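Local atomic coordinates of hypothetical protein ST2348 (Sulfolobus tokodaii, PDB entry 2EF7), a protein that is of unknown function but carries a pair of CBS domains, modules that in many relatives bind adenine nucleotides or related ligands in a regulatory role. Residues I5-M10 with I80-P85; S76-R81 with F96-L101; N44-I49 with G108-I113; V14-K19 with I39-N44. All blocks are in the same frame, centred on the assembly; numbering follows the deposited sequence.

The four contacts show how a pair of CBS domains is held together both within and between its halves. Contacts 2 and 4 each belong to a beta-alpha-beta unit, one in each CBS sequence: contact 4 pairs the parallel strands of its unit by hydrogen bonds, contact 2 packs the matching ends of the other by side chains. Their centres lie about 15 Å apart, on opposite sides of the chain's centre. Contacts 1 and 3 cross between the halves. Contact 3 sits with its centre about 6 Å from that of contact 4, and Ile-113 CD1 reaches Ile-39 CD1 at 3.6 Å. Contact 1, about 13 Å from contact 3 between centres, shares Ile-80 and Arg-81 with contact 2.

Contact 1 of 4, residues I5-M10 with I80-P85; sequences IVKEYM and IREDSP
Val-6 settles against the turn that follows strand 80-81, where Glu-82, Val-6 and Ile-5 account for most of the buried surface. Val-6 N donates to Ser-84 O at 2.8 Å, a nearly straight bond of 166°, and one residue on, Lys-7 N donates to Glu-82 O at 2.9 Å, using a lone pair in the carbonyl plane. The side chain of Val-6 fills the space beside these bonds: CG2 lies 3.3 Å from Ser-84 O, packs on Ser-84 CB and faces Ile-80 CG1 at 4.2 Å. An alanine in place of Val-6 would keep the backbone bonds but is likely to leave a gap beside Ser-84 and Ile-80. Ile-5 is paired with Pro-85 by a single backbone bridge, its CA 3.2 Å from Ser-84 O. Glu-82 puts CG between its own N and carbonyl carbon (chi1 52°), which sends the carboxylate alongside Lys-7; the salt bridge from Lys-7 NZ to Glu-82 OE1 is long, 3.8 Å. The methyl CE of selenomethionine Met-10 also meets OE1. Within the turn, Arg-81 O takes both Ser-84 N and Ser-84 OG on the same face of its plane. Here a type I beta turn, leading straight into helix 86-96, receives the chain's start, consistent with the way the N-terminal segment packs on the second domain in CBS pairs.

Contact 2 of 4, residues S76-R81 with F96-L101; sequences SLITIR and FNIRHL
Ile-78 reaches across to Phe-96, Ile-98 and Leu-101; its CD1 meets Phe-96 alone, its CG2 both Phe-96 and Leu-101. CB lies 4.1 Å from Leu-101 CD2, so the side chain is already in contact at its root. From there CG2, anti to the backbone N while CG1 lies beside that N (chi1 -40°), projects between two partners: it touches Leu-101 CD2 at 3.8 Å and Phe-96 CD2 also at 3.8 Å, with Ile-98 CD1 more distant at 4.4 Å. The other branch runs through CG1, and rotation about CB-CG1 (chi2 -57°) carries CD1 over the face of the Phe-96 ring. Ile-78 CD1 stands 3.9 Å from the centroid of the Phe-96 ring, 18° off the ring normal, a CH-pi contact displaced toward the rim, where CE1 is its nearest carbon at 3.7 Å. Both methyls lie on the same face, CD1 over the ring and CG2 off the CD2 side. Replacing Ile-78 with an alanine would probably uncover this face of Phe-96 and take from Leu-101 CD2 its methyl neighbour CG2. Farther along, Ile-80 CB meets Leu-101 CD1 at 4.2 Å, extending the apolar seam. No hydrogen bond crosses between 76-81 and 96-101; the backbone pairing of Ile-80 with Pro-102 and Val-104 begins just beyond. Asn-97 ends the intervening helix in a Schellman motif. The seam closes the beta-alpha-beta unit of strand 80-81, helix 86-96 and strand 100-104: Leu-92 of the helix packs on Ile-78, Ile-80 and Leu-101, while Ile-114 of strand 110-115 touches the last two.

Contact 3 of 4, residues N44-I49 with G108-I113; sequences NKPVGI and GNLKGI
Asn-44 and Leu-110 make the one hydrogen bond between 44-49 and 108-113: Leu-110 N donates to Asn-44 O at 2.8 Å, an almost straight approach of 165°. Around it the packing is close. Asn-109 CA also leans on Asn-44 O at 3.4 Å, and Leu-110, its CG swung anti to the backbone N (chi1 -177°), brings CD1 against Pro-46 CG at 3.8 Å. Pro-46 is buried, and its ring lies beside Pro-102 and Val-104 as well, while Leu-110 continues onto Ile-39 and Val-41 of the first half. Gly-108 belongs to the tight part too. Its O sits 3.3 Å from Lys-45 CG, and a CB here would probably be tight against Lys-45 CE and jammed against the preceding carbonyl oxygen. The solvent side lacks a side-chain hydrogen bond. Asn-109 OD1 lies close against Asn-44 CB, at 3.0 Å, yet the two amide planes stand 84° apart and do not bond with each other. Lys-45 NZ comes only to 3.7 Å from that same Asn-109 OD1, a loose approach on the exposed side. The Asn-109 backbone is anchored on its own side, its N bonding to Asp-105. The halves match: Val-47 and Gly-48 facing Val-40, and Lys-111 and Gly-112 facing Val-103, each form a classic beta bulge just after the strand begins. Two like hairpins meeting near their turns are consistent with the pseudo-twofold pairing of CBS domains in a Bateman module.

Contact 4 of 4, residues V14-K19 with I39-N44; sequences VISVTK and IVVDGN
Lys-19 NZ bonds Asp-42 OD2 at 2.7 Å, the shortest polar contact between 14-19 and 39-44, and the two ends form a salt bridge. The ammonium comes in from above the carboxylate plane. Lys-19 reaches this point because its first torsion (chi1 65°) tucks CG in between the two backbone branches and the chain beyond is fully extended, running across Asp-42 at the outer end of the strands. Inward, the backbones pair in parallel. Ile-39 N donates to Ile-15 O at 3.0 Å; Val-17 N then gives to Ile-39 O, and Val-41 N to Val-17 O, both at 2.9 Å. A last bond, Lys-19 N to Val-41 O, is weak, bent to 130° where the first strand leaves the sheet. The strand axes lie 42° apart, a strong twist for neighbours. Two faces result. Val-17 and Val-40 point to one, with CG2 atoms 4.2 Å apart, and there Val-17 packs on Ile-26 of helix 23-33. Ser-16, Thr-18, Ile-39 and Val-41 point to the other, with Ser-16 CB 3.9 Å from Val-41 CG1; on this side Ile-39 and Val-41 meet Leu-110 of the second half. Thr-18 OG1 turns elsewhere, to Asp-20. The parallel pair joined through helix 23-33 is the beta-alpha-beta crossover of the CBS domain fold, repeated in the chain's second half.

Contact 1 of 4, residues I5-M10 with I80-P85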
loop_
_atom_site.group_PDB
_atom_site.type_symbol
_atom_site.label_atom_id
_atom_site.label_comp_id
_atom_site.label_asym_id
_atom_site.label_seq_id
_atom_site.Cartn_x
_atom_site.Cartn_y
_atom_site.Cartn_z
ATOM N N ILE A 5 5.371 -19.993 -4.291
ATOM C CA ILE A 5 4.264 -20.796 -3.776
ATOM C C ILE A 5 3.667 -20.219 -2.494
ATOM O O ILE A 5 4.363 -19.586 -1.710
ATOM C CB ILE A 5 4.679 -22.273 -3.531
ATOM C CG1 ILE A 5 5.681 -22.366 -2.381
ATOM C CG2 ILE A 5 5.281 -22.862 -4.808
ATOM C CD1 ILE A 5 5.944 -23.801 -1.921
ATOM N N VAL A 6 2.370 -20.443 -2.311
ATOM C CA VAL A 6 1.612 -19.966 -1.149
ATOM C C VAL A 6 2.350 -20.082 0.186
ATOM O O VAL A 6 2.437 -19.121 0.947
ATOM C CB VAL A 6 0.264 -20.730 -1.058
ATOM C CG1 VAL A 6 -0.472 -20.372 0.224
ATOM C CG2 VAL A 6 -0.593 -20.396 -2.281
ATOM N N LYS A 7 2.876 -21.272 0.450
ATOM C CA LYS A 7 3.615 -21.582 1.668
ATOM C C LYS A 7 4.637 -20.510 2.074
ATOM O O LYS A 7 4.761 -20.177 3.252
ATOM C CB LYS A 7 4.310 -22.941 1.481
ATOM C CG LYS A 7 5.060 -23.479 2.687
ATOM C CD LYS A 7 5.727 -24.808 2.344
ATOM C CE LYS A 7 6.473 -25.385 3.536
ATOM N NZ LYS A 7 5.548 -25.734 4.649
ATOM N N GLU A 8 5.363 -19.958 1.103
ATOM C CA GLU A 8 6.378 -18.940 1.409
ATOM C C GLU A 8 5.839 -17.536 1.659
ATOM O O GLU A 8 6.589 -16.652 2.089
ATOM C CB GLU A 8 7.418 -18.869 0.282
ATOM C CG GLU A 8 8.245 -20.150 0.125
ATOM C CD GLU A 8 8.902 -20.567 1.435
ATOM O OE1 GLU A 8 8.598 -21.691 1.929
ATOM O OE2 GLU A 8 9.708 -19.766 1.979
ATOM N N TYR A 9 4.550 -17.314 1.406
ATOM C CA TYR A 9 3.990 -15.978 1.605
ATOM C C TYR A 9 2.800 -15.889 2.546
ATOM O O TYR A 9 2.346 -14.793 2.878
ATOM C CB TYR A 9 3.617 -15.371 0.249
ATOM C CG TYR A 9 4.829 -14.964 -0.545
ATOM C CD1 TYR A 9 5.361 -13.680 -0.426
ATOM C CD2 TYR A 9 5.501 -15.885 -1.345
ATOM C CE1 TYR A 9 6.531 -13.326 -1.075
ATOM C CE2 TYR A 9 6.679 -15.540 -2.000
ATOM C CZ TYR A 9 7.186 -14.260 -1.857
ATOM O OH TYR A 9 8.350 -13.912 -2.496
HETATM N N MSE A 10 2.296 -17.039 2.974
HETATM C CA MSE A 10 1.151 -17.083 3.870
HETATM C C MSE A 10 1.538 -16.686 5.289
HETATM O O MSE A 10 2.688 -16.808 5.693
HETATM C CB MSE A 10 0.565 -18.495 3.904
HETATM C CG MSE A 10 1.471 -19.508 4.594
HETATM SE SE MSE A 10 0.719 -21.277 4.627
HETATM C CE MSE A 10 2.179 -22.242 5.464
ATOM N N ILE A 80 -6.993 -23.065 -0.234
ATOM C CA ILE A 80 -5.925 -23.253 -1.205
ATOM C C ILE A 80 -4.798 -24.042 -0.525
ATOM O O ILE A 80 -4.486 -23.809 0.644
ATOM C CB ILE A 80 -5.372 -21.898 -1.708
ATOM C CG1 ILE A 80 -4.413 -22.129 -2.879
ATOM C CG2 ILE A 80 -4.697 -21.141 -0.573
ATOM C CD1 ILE A 80 -5.133 -22.445 -4.191
ATOM N N ARG A 81 -4.198 -24.990 -1.243
ATOM C CA ARG A 81 -3.102 -25.776 -0.677
ATOM C C ARG A 81 -1.837 -24.933 -0.559
ATOM O O ARG A 81 -1.591 -24.052 -1.381
ATOM C CB ARG A 81 -2.817 -27.008 -1.541
ATOM C CG ARG A 81 -3.961 -27.998 -1.597
ATOM C CD ARG A 81 -3.504 -29.327 -2.164
ATOM N NE ARG A 81 -4.527 -30.359 -2.003
ATOM C CZ ARG A 81 -4.350 -31.642 -2.300
ATOM N NH1 ARG A 81 -3.184 -32.063 -2.776
ATOM N NH2 ARG A 81 -5.342 -32.508 -2.122
ATOM N N GLU A 82 -1.030 -25.207 0.461
ATOM C CA GLU A 82 0.203 -24.454 0.675
ATOM C C GLU A 82 1.228 -24.687 -0.430
ATOM O O GLU A 82 2.108 -23.851 -0.656
ATOM C CB GLU A 82 0.822 -24.811 2.034
ATOM C CG GLU A 82 0.995 -26.299 2.268
ATOM C CD GLU A 82 1.677 -26.605 3.595
ATOM O OE1 GLU A 82 1.788 -25.687 4.433
ATOM O OE2 GLU A 82 2.094 -27.765 3.800
ATOM N N ASP A 83 1.114 -25.820 -1.116
ATOM C CA ASP A 83 2.036 -26.124 -2.207
ATOM C C ASP A 83 1.617 -25.446 -3.503
ATOM O O ASP A 83 2.306 -25.558 -4.502
ATOM C CB ASP A 83 2.132 -27.640 -2.455
ATOM C CG ASP A 83 2.928 -28.356 -1.387
ATOM O OD1 ASP A 83 3.853 -27.737 -0.815
ATOM O OD2 ASP A 83 2.643 -29.546 -1.132
ATOM N N SER A 84 0.480 -24.755 -3.486
ATOM C CA SER A 84 -0.018 -24.075 -4.690
ATOM C C SER A 84 0.810 -22.873 -5.103
ATOM O O SER A 84 1.372 -22.166 -4.260
ATOM C CB SER A 84 -1.441 -23.558 -4.489
ATOM O OG SER A 84 -2.338 -24.604 -4.166
ATOM N N PRO A 85 0.887 -22.625 -6.423
ATOM C CA PRO A 85 1.640 -21.477 -6.926
ATOM C C PRO A 85 0.837 -20.238 -6.516
ATOM O O PRO A 85 -0.382 -20.303 -6.366
ATOM C CB PRO A 85 1.622 -21.679 -8.440
ATOM C CG PRO A 85 1.525 -23.173 -8.588
ATOM C CD PRO A 85 0.513 -23.535 -7.521
#

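Contact 2 of 4, residues S76-R81 with F96-L101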
loop_
_atom_site.group_PDB
_atom_site.type_symbol
_atom_site.label_atom_id
_atom_site.label_comp_id
_atom_site.label_asym_id
_atom_site.label_seq_id
_atom_site.Cartn_x
_atom_site.Cartn_y
_atom_site.Cartn_z
ATOM N N SER A 76 -17.662 -20.929 5.043
ATOM C CA SER A 76 -16.821 -20.960 3.848
ATOM C C SER A 76 -15.898 -22.164 3.822
ATOM O O SER A 76 -15.203 -22.455 4.798
ATOM C CB SER A 76 -15.971 -19.697 3.742
ATOM O OG SER A 76 -15.090 -19.807 2.638
ATOM N N LEU A 77 -15.888 -22.852 2.686
ATOM C CA LEU A 77 -15.054 -24.027 2.516
ATOM C C LEU A 77 -13.974 -23.763 1.475
ATOM O O LEU A 77 -13.189 -24.653 1.158
ATOM C CB LEU A 77 -15.914 -25.230 2.098
ATOM C CG LEU A 77 -16.922 -25.756 3.128
ATOM C CD1 LEU A 77 -17.855 -26.778 2.484
ATOM C CD2 LEU A 77 -16.175 -26.389 4.288
ATOM N N ILE A 78 -13.925 -22.539 0.953
ATOM C CA ILE A 78 -12.924 -22.184 -0.053
ATOM C C ILE A 78 -11.536 -22.181 0.601
ATOM O O ILE A 78 -11.304 -21.465 1.575
ATOM C CB ILE A 78 -13.177 -20.773 -0.666
ATOM C CG1 ILE A 78 -14.671 -20.533 -0.890
ATOM C CG2 ILE A 78 -12.448 -20.645 -2.000
ATOM C CD1 ILE A 78 -15.349 -21.561 -1.760
ATOM N N THR A 79 -10.621 -22.982 0.067
ATOM C CA THR A 79 -9.267 -23.056 0.598
ATOM C C THR A 79 -8.276 -23.243 -0.542
ATOM O O THR A 79 -8.668 -23.559 -1.668
ATOM C CB THR A 79 -9.075 -24.265 1.535
ATOM O OG1 THR A 79 -9.180 -25.467 0.767
ATOM C CG2 THR A 79 -10.126 -24.282 2.642
ATOM N N ILE A 80 -6.993 -23.065 -0.234
ATOM C CA ILE A 80 -5.925 -23.253 -1.205
ATOM C C ILE A 80 -4.798 -24.042 -0.525
ATOM O O ILE A 80 -4.486 -23.809 0.644
ATOM C CB ILE A 80 -5.372 -21.898 -1.708
ATOM C CG1 ILE A 80 -4.413 -22.129 -2.879
ATOM C CG2 ILE A 80 -4.697 -21.141 -0.573
ATOM C CD1 ILE A 80 -5.133 -22.445 -4.191
ATOM N N ARG A 81 -4.198 -24.990 -1.243
ATOM C CA ARG A 81 -3.102 -25.776 -0.677
ATOM C C ARG A 81 -1.837 -24.933 -0.559
ATOM O O ARG A 81 -1.591 -24.052 -1.381
ATOM C CB ARG A 81 -2.817 -27.008 -1.541
ATOM C CG ARG A 81 -3.961 -27.998 -1.597
ATOM C CD ARG A 81 -3.504 -29.327 -2.164
ATOM N NE ARG A 81 -4.527 -30.359 -2.003
ATOM C CZ ARG A 81 -4.350 -31.642 -2.300
ATOM N NH1 ARG A 81 -3.184 -32.063 -2.776
ATOM N NH2 ARG A 81 -5.342 -32.508 -2.122
ATOM N N PHE A 96 -13.915 -16.015 -6.454
ATOM C CA PHE A 96 -14.855 -15.869 -5.350
ATOM C C PHE A 96 -14.914 -14.468 -4.759
ATOM O O PHE A 96 -15.509 -14.253 -3.704
ATOM C CB PHE A 96 -14.509 -16.883 -4.265
ATOM C CG PHE A 96 -14.810 -18.296 -4.658
ATOM C CD1 PHE A 96 -16.105 -18.796 -4.554
ATOM C CD2 PHE A 96 -13.822 -19.106 -5.195
ATOM C CE1 PHE A 96 -16.409 -20.081 -4.982
ATOM C CE2 PHE A 96 -14.116 -20.394 -5.627
ATOM C CZ PHE A 96 -15.411 -20.884 -5.522
ATOM N N ASN A 97 -14.286 -13.523 -5.448
ATOM C CA ASN A 97 -14.262 -12.127 -5.021
ATOM C C ASN A 97 -13.944 -11.972 -3.534
ATOM O O ASN A 97 -14.678 -11.307 -2.805
ATOM C CB ASN A 97 -15.609 -11.465 -5.350
ATOM C CG ASN A 97 -15.503 -9.952 -5.494
ATOM O OD1 ASN A 97 -14.676 -9.443 -6.259
ATOM N ND2 ASN A 97 -16.348 -9.225 -4.769
ATOM N N ILE A 98 -12.852 -12.593 -3.089
ATOM C CA ILE A 98 -12.433 -12.503 -1.692
ATOM C C ILE A 98 -10.948 -12.156 -1.560
ATOM O O ILE A 98 -10.135 -12.527 -2.407
ATOM C CB ILE A 98 -12.741 -13.809 -0.921
ATOM C CG1 ILE A 98 -12.160 -15.011 -1.670
ATOM C CG2 ILE A 98 -14.249 -13.959 -0.733
ATOM C CD1 ILE A 98 -12.458 -16.342 -0.999
ATOM N N ARG A 99 -10.613 -11.447 -0.484
ATOM C CA ARG A 99 -9.259 -10.978 -0.207
ATOM C C ARG A 99 -8.382 -11.892 0.636
ATOM O O ARG A 99 -7.173 -11.695 0.697
ATOM C CB ARG A 99 -9.330 -9.601 0.465
ATOM C CG ARG A 99 -10.053 -8.568 -0.384
ATOM C CD ARG A 99 -10.359 -7.272 0.355
ATOM N NE ARG A 99 -11.205 -6.409 -0.469
ATOM C CZ ARG A 99 -11.689 -5.229 -0.091
ATOM N NH1 ARG A 99 -11.415 -4.752 1.116
ATOM N NH2 ARG A 99 -12.453 -4.527 -0.923
ATOM N N HIS A 100 -8.975 -12.880 1.293
ATOM C CA HIS A 100 -8.200 -13.789 2.131
ATOM C C HIS A 100 -8.617 -15.233 1.891
ATOM O O HIS A 100 -9.776 -15.510 1.561
ATOM C CB HIS A 100 -8.386 -13.461 3.620
ATOM C CG HIS A 100 -8.076 -12.041 3.973
ATOM N ND1 HIS A 100 -8.989 -11.020 3.818
ATOM C CD2 HIS A 100 -6.944 -11.466 4.441
ATOM C CE1 HIS A 100 -8.431 -9.877 4.175
ATOM N NE2 HIS A 100 -7.190 -10.120 4.556
ATOM N N LEU A 101 -7.671 -16.150 2.060
ATOM C CA LEU A 101 -7.942 -17.566 1.863
ATOM C C LEU A 101 -7.250 -18.445 2.885
ATOM O O LEU A 101 -6.050 -18.321 3.100
ATOM C CB LEU A 101 -7.472 -18.020 0.478
ATOM C CG LEU A 101 -8.363 -17.832 -0.740
ATOM C CD1 LEU A 101 -7.614 -18.302 -1.977
ATOM C CD2 LEU A 101 -9.641 -18.621 -0.552
#

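Contact 3 of 4, residues N44-I49 with G108-I113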
loop_
_atom_site.group_PDB
_atom_site.type_symbol
_atom_site.label_atom_id
_atom_site.label_comp_id
_atom_site.label_asym_id
_atom_site.label_seq_id
_atom_site.Cartn_x
_atom_site.Cartn_y
_atom_site.Cartn_z
ATOM N N ASN A 44 -9.454 -29.669 12.601
ATOM C CA ASN A 44 -8.321 -29.042 11.909
ATOM C C ASN A 44 -8.628 -28.500 10.511
ATOM O O ASN A 44 -7.796 -27.818 9.906
ATOM C CB ASN A 44 -7.143 -30.008 11.808
ATOM C CG ASN A 44 -6.696 -30.523 13.156
ATOM O OD1 ASN A 44 -6.508 -29.748 14.096
ATOM N ND2 ASN A 44 -6.514 -31.837 13.258
ATOM N N LYS A 45 -9.810 -28.791 9.989
ATOM C CA LYS A 45 -10.151 -28.312 8.657
ATOM C C LYS A 45 -11.035 -27.075 8.723
ATOM O O LYS A 45 -12.041 -27.071 9.422
ATOM C CB LYS A 45 -10.833 -29.430 7.869
ATOM C CG LYS A 45 -9.928 -30.660 7.712
ATOM C CD LYS A 45 -10.601 -31.770 6.926
ATOM C CE LYS A 45 -9.625 -32.906 6.595
ATOM N NZ LYS A 45 -8.978 -33.478 7.806
ATOM N N PRO A 46 -10.663 -26.009 7.988
ATOM C CA PRO A 46 -11.391 -24.732 7.933
ATOM C C PRO A 46 -12.824 -24.884 7.430
ATOM O O PRO A 46 -13.039 -25.429 6.353
ATOM C CB PRO A 46 -10.564 -23.891 6.954
ATOM C CG PRO A 46 -9.210 -24.523 6.967
ATOM C CD PRO A 46 -9.516 -25.993 7.064
ATOM N N VAL A 47 -13.799 -24.399 8.200
ATOM C CA VAL A 47 -15.201 -24.461 7.780
ATOM C C VAL A 47 -15.831 -23.074 7.789
ATOM O O VAL A 47 -16.989 -22.898 7.414
ATOM C CB VAL A 47 -16.041 -25.386 8.673
ATOM C CG1 VAL A 47 -15.715 -26.837 8.364
ATOM C CG2 VAL A 47 -15.775 -25.079 10.133
ATOM N N GLY A 48 -15.063 -22.080 8.208
ATOM C CA GLY A 48 -15.598 -20.734 8.233
ATOM C C GLY A 48 -14.686 -19.744 8.923
ATOM O O GLY A 48 -13.524 -20.040 9.213
ATOM N N ILE A 49 -15.227 -18.559 9.185
ATOM C CA ILE A 49 -14.479 -17.504 9.844
ATOM C C ILE A 49 -15.415 -16.647 10.694
ATOM O O ILE A 49 -16.573 -16.434 10.339
ATOM C CB ILE A 49 -13.764 -16.607 8.808
ATOM C CG1 ILE A 49 -12.879 -15.587 9.521
ATOM C CG2 ILE A 49 -14.785 -15.899 7.936
ATOM C CD1 ILE A 49 -12.135 -14.651 8.571
ATOM N N GLY A 108 -5.707 -31.434 4.125
ATOM C CA GLY A 108 -6.815 -30.528 4.387
ATOM C C GLY A 108 -6.766 -29.738 5.685
ATOM O O GLY A 108 -7.678 -28.959 5.960
ATOM N N ASN A 109 -5.703 -29.925 6.468
ATOM C CA ASN A 109 -5.540 -29.243 7.745
ATOM C C ASN A 109 -5.040 -27.814 7.619
ATOM O O ASN A 109 -4.170 -27.516 6.799
ATOM C CB ASN A 109 -4.588 -30.036 8.642
ATOM C CG ASN A 109 -5.117 -31.421 8.964
ATOM O OD1 ASN A 109 -6.245 -31.576 9.436
ATOM N ND2 ASN A 109 -4.304 -32.435 8.709
ATOM N N LEU A 110 -5.588 -26.939 8.457
ATOM C CA LEU A 110 -5.233 -25.523 8.464
ATOM C C LEU A 110 -3.743 -25.299 8.739
ATOM O O LEU A 110 -3.187 -25.869 9.681
ATOM C CB LEU A 110 -6.074 -24.792 9.516
ATOM C CG LEU A 110 -5.937 -23.275 9.658
ATOM C CD1 LEU A 110 -6.317 -22.568 8.348
ATOM C CD2 LEU A 110 -6.849 -22.818 10.792
ATOM N N LYS A 111 -3.103 -24.478 7.903
ATOM C CA LYS A 111 -1.676 -24.168 8.046
ATOM C C LYS A 111 -1.407 -22.667 8.092
ATOM O O LYS A 111 -0.395 -22.232 8.634
ATOM C CB LYS A 111 -0.870 -24.781 6.889
ATOM C CG LYS A 111 -0.734 -26.301 6.936
ATOM C CD LYS A 111 0.187 -26.720 8.069
ATOM C CE LYS A 111 0.109 -28.210 8.329
ATOM N NZ LYS A 111 0.999 -28.609 9.455
ATOM N N GLY A 112 -2.300 -21.878 7.505
ATOM C CA GLY A 112 -2.119 -20.439 7.500
ATOM C C GLY A 112 -3.207 -19.697 6.744
ATOM O O GLY A 112 -4.244 -20.274 6.399
ATOM N N ILE A 113 -2.955 -18.416 6.487
ATOM C CA ILE A 113 -3.871 -17.534 5.770
ATOM C C ILE A 113 -3.054 -16.719 4.772
ATOM O O ILE A 113 -2.008 -16.184 5.135
ATOM C CB ILE A 113 -4.565 -16.530 6.737
ATOM C CG1 ILE A 113 -5.498 -17.273 7.683
ATOM C CG2 ILE A 113 -5.333 -15.476 5.945
ATOM C CD1 ILE A 113 -6.585 -18.036 6.975
#

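Contact 4 of 4, residues V14-K19 with I39-N44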
loop_
_atom_site.group_PDB
_atom_site.type_symbol
_atom_site.label_atom_id
_atom_site.label_comp_id
_atom_site.label_asym_id
_atom_site.label_seq_id
_atom_site.Cartn_x
_atom_site.Cartn_y
_atom_site.Cartn_z
ATOM N N VAL A 14 -1.847 -18.945 12.676
ATOM C CA VAL A 14 -3.127 -18.248 12.739
ATOM C C VAL A 14 -3.932 -18.853 13.876
ATOM O O VAL A 14 -3.657 -19.968 14.301
ATOM C CB VAL A 14 -3.909 -18.385 11.422
ATOM C CG1 VAL A 14 -3.096 -17.792 10.283
ATOM C CG2 VAL A 14 -4.222 -19.846 11.149
ATOM N N ILE A 15 -4.924 -18.123 14.371
ATOM C CA ILE A 15 -5.733 -18.622 15.469
ATOM C C ILE A 15 -7.039 -19.209 14.978
ATOM O O ILE A 15 -7.736 -18.596 14.164
ATOM C CB ILE A 15 -6.049 -17.500 16.472
ATOM C CG1 ILE A 15 -4.744 -16.898 16.999
ATOM C CG2 ILE A 15 -6.905 -18.042 17.600
ATOM C CD1 ILE A 15 -3.857 -17.892 17.727
ATOM N N SER A 16 -7.379 -20.391 15.486
ATOM C CA SER A 16 -8.620 -21.051 15.108
ATOM C C SER A 16 -9.378 -21.531 16.335
ATOM O O SER A 16 -8.800 -21.693 17.400
ATOM C CB SER A 16 -8.324 -22.259 14.222
ATOM O OG SER A 16 -7.676 -23.271 14.973
ATOM N N VAL A 17 -10.676 -21.764 16.170
ATOM C CA VAL A 17 -11.526 -22.269 17.246
ATOM C C VAL A 17 -12.355 -23.367 16.613
ATOM O O VAL A 17 -12.614 -23.325 15.408
ATOM C CB VAL A 17 -12.474 -21.167 17.817
ATOM C CG1 VAL A 17 -11.647 -20.008 18.379
ATOM C CG2 VAL A 17 -13.440 -20.680 16.729
ATOM N N THR A 18 -12.770 -24.347 17.405
ATOM C CA THR A 18 -13.555 -25.445 16.864
ATOM C C THR A 18 -14.973 -24.983 16.576
ATOM O O THR A 18 -15.449 -24.007 17.156
ATOM C CB THR A 18 -13.600 -26.640 17.833
ATOM O OG1 THR A 18 -14.365 -26.291 18.986
ATOM C CG2 THR A 18 -12.201 -27.008 18.274
ATOM N N LYS A 19 -15.652 -25.694 15.682
ATOM C CA LYS A 19 -17.010 -25.327 15.292
ATOM C C LYS A 19 -18.054 -25.324 16.406
ATOM O O LYS A 19 -19.154 -24.812 16.216
ATOM C CB LYS A 19 -17.484 -26.213 14.137
ATOM C CG LYS A 19 -17.623 -27.681 14.465
ATOM C CD LYS A 19 -18.276 -28.415 13.296
ATOM C CE LYS A 19 -18.415 -29.905 13.583
ATOM N NZ LYS A 19 -19.146 -30.609 12.492
ATOM N N ILE A 39 -10.270 -18.455 12.494
ATOM C CA ILE A 39 -10.742 -19.454 11.552
ATOM C C ILE A 39 -11.502 -20.486 12.365
ATOM O O ILE A 39 -11.064 -20.865 13.446
ATOM C CB ILE A 39 -9.564 -20.163 10.872
ATOM C CG1 ILE A 39 -8.720 -19.139 10.120
ATOM C CG2 ILE A 39 -10.080 -21.271 9.947
ATOM C CD1 ILE A 39 -9.496 -18.390 9.038
ATOM N N VAL A 40 -12.652 -20.927 11.869
ATOM C CA VAL A 40 -13.391 -21.959 12.575
ATOM C C VAL A 40 -13.005 -23.279 11.896
ATOM O O VAL A 40 -13.046 -23.378 10.663
ATOM C CB VAL A 40 -14.907 -21.768 12.463
ATOM C CG1 VAL A 40 -15.608 -22.853 13.260
ATOM C CG2 VAL A 40 -15.307 -20.355 12.964
ATOM N N VAL A 41 -12.594 -24.269 12.686
ATOM C CA VAL A 41 -12.215 -25.555 12.123
ATOM C C VAL A 41 -13.070 -26.693 12.635
ATOM O O VAL A 41 -13.675 -26.619 13.709
ATOM C CB VAL A 41 -10.730 -25.931 12.399
ATOM C CG1 VAL A 41 -9.801 -24.905 11.772
ATOM C CG2 VAL A 41 -10.478 -26.052 13.887
ATOM N N ASP A 42 -13.115 -27.740 11.821
ATOM C CA ASP A 42 -13.846 -28.958 12.106
ATOM C C ASP A 42 -12.722 -29.975 12.001
ATOM O O ASP A 42 -12.310 -30.319 10.901
ATOM C CB ASP A 42 -14.887 -29.205 11.011
ATOM C CG ASP A 42 -15.756 -30.423 11.286
ATOM O OD1 ASP A 42 -15.250 -31.414 11.850
ATOM O OD2 ASP A 42 -16.950 -30.395 10.920
ATOM N N GLY A 43 -12.201 -30.422 13.140
ATOM C CA GLY A 43 -11.105 -31.374 13.121
ATOM C C GLY A 43 -9.917 -30.881 12.301
ATOM O O GLY A 43 -9.434 -31.586 11.410
ATOM N N ASN A 44 -9.454 -29.669 12.601
ATOM C CA ASN A 44 -8.321 -29.042 11.909
ATOM C C ASN A 44 -8.628 -28.500 10.511
ATOM O O ASN A 44 -7.796 -27.818 9.906
ATOM C CB ASN A 44 -7.143 -30.008 11.808
ATOM C CG ASN A 44 -6.696 -30.523 13.156
ATOM O OD1 ASN A 44 -6.508 -29.748 14.096
ATOM N ND2 ASN A 44 -6.514 -31.837 13.258
#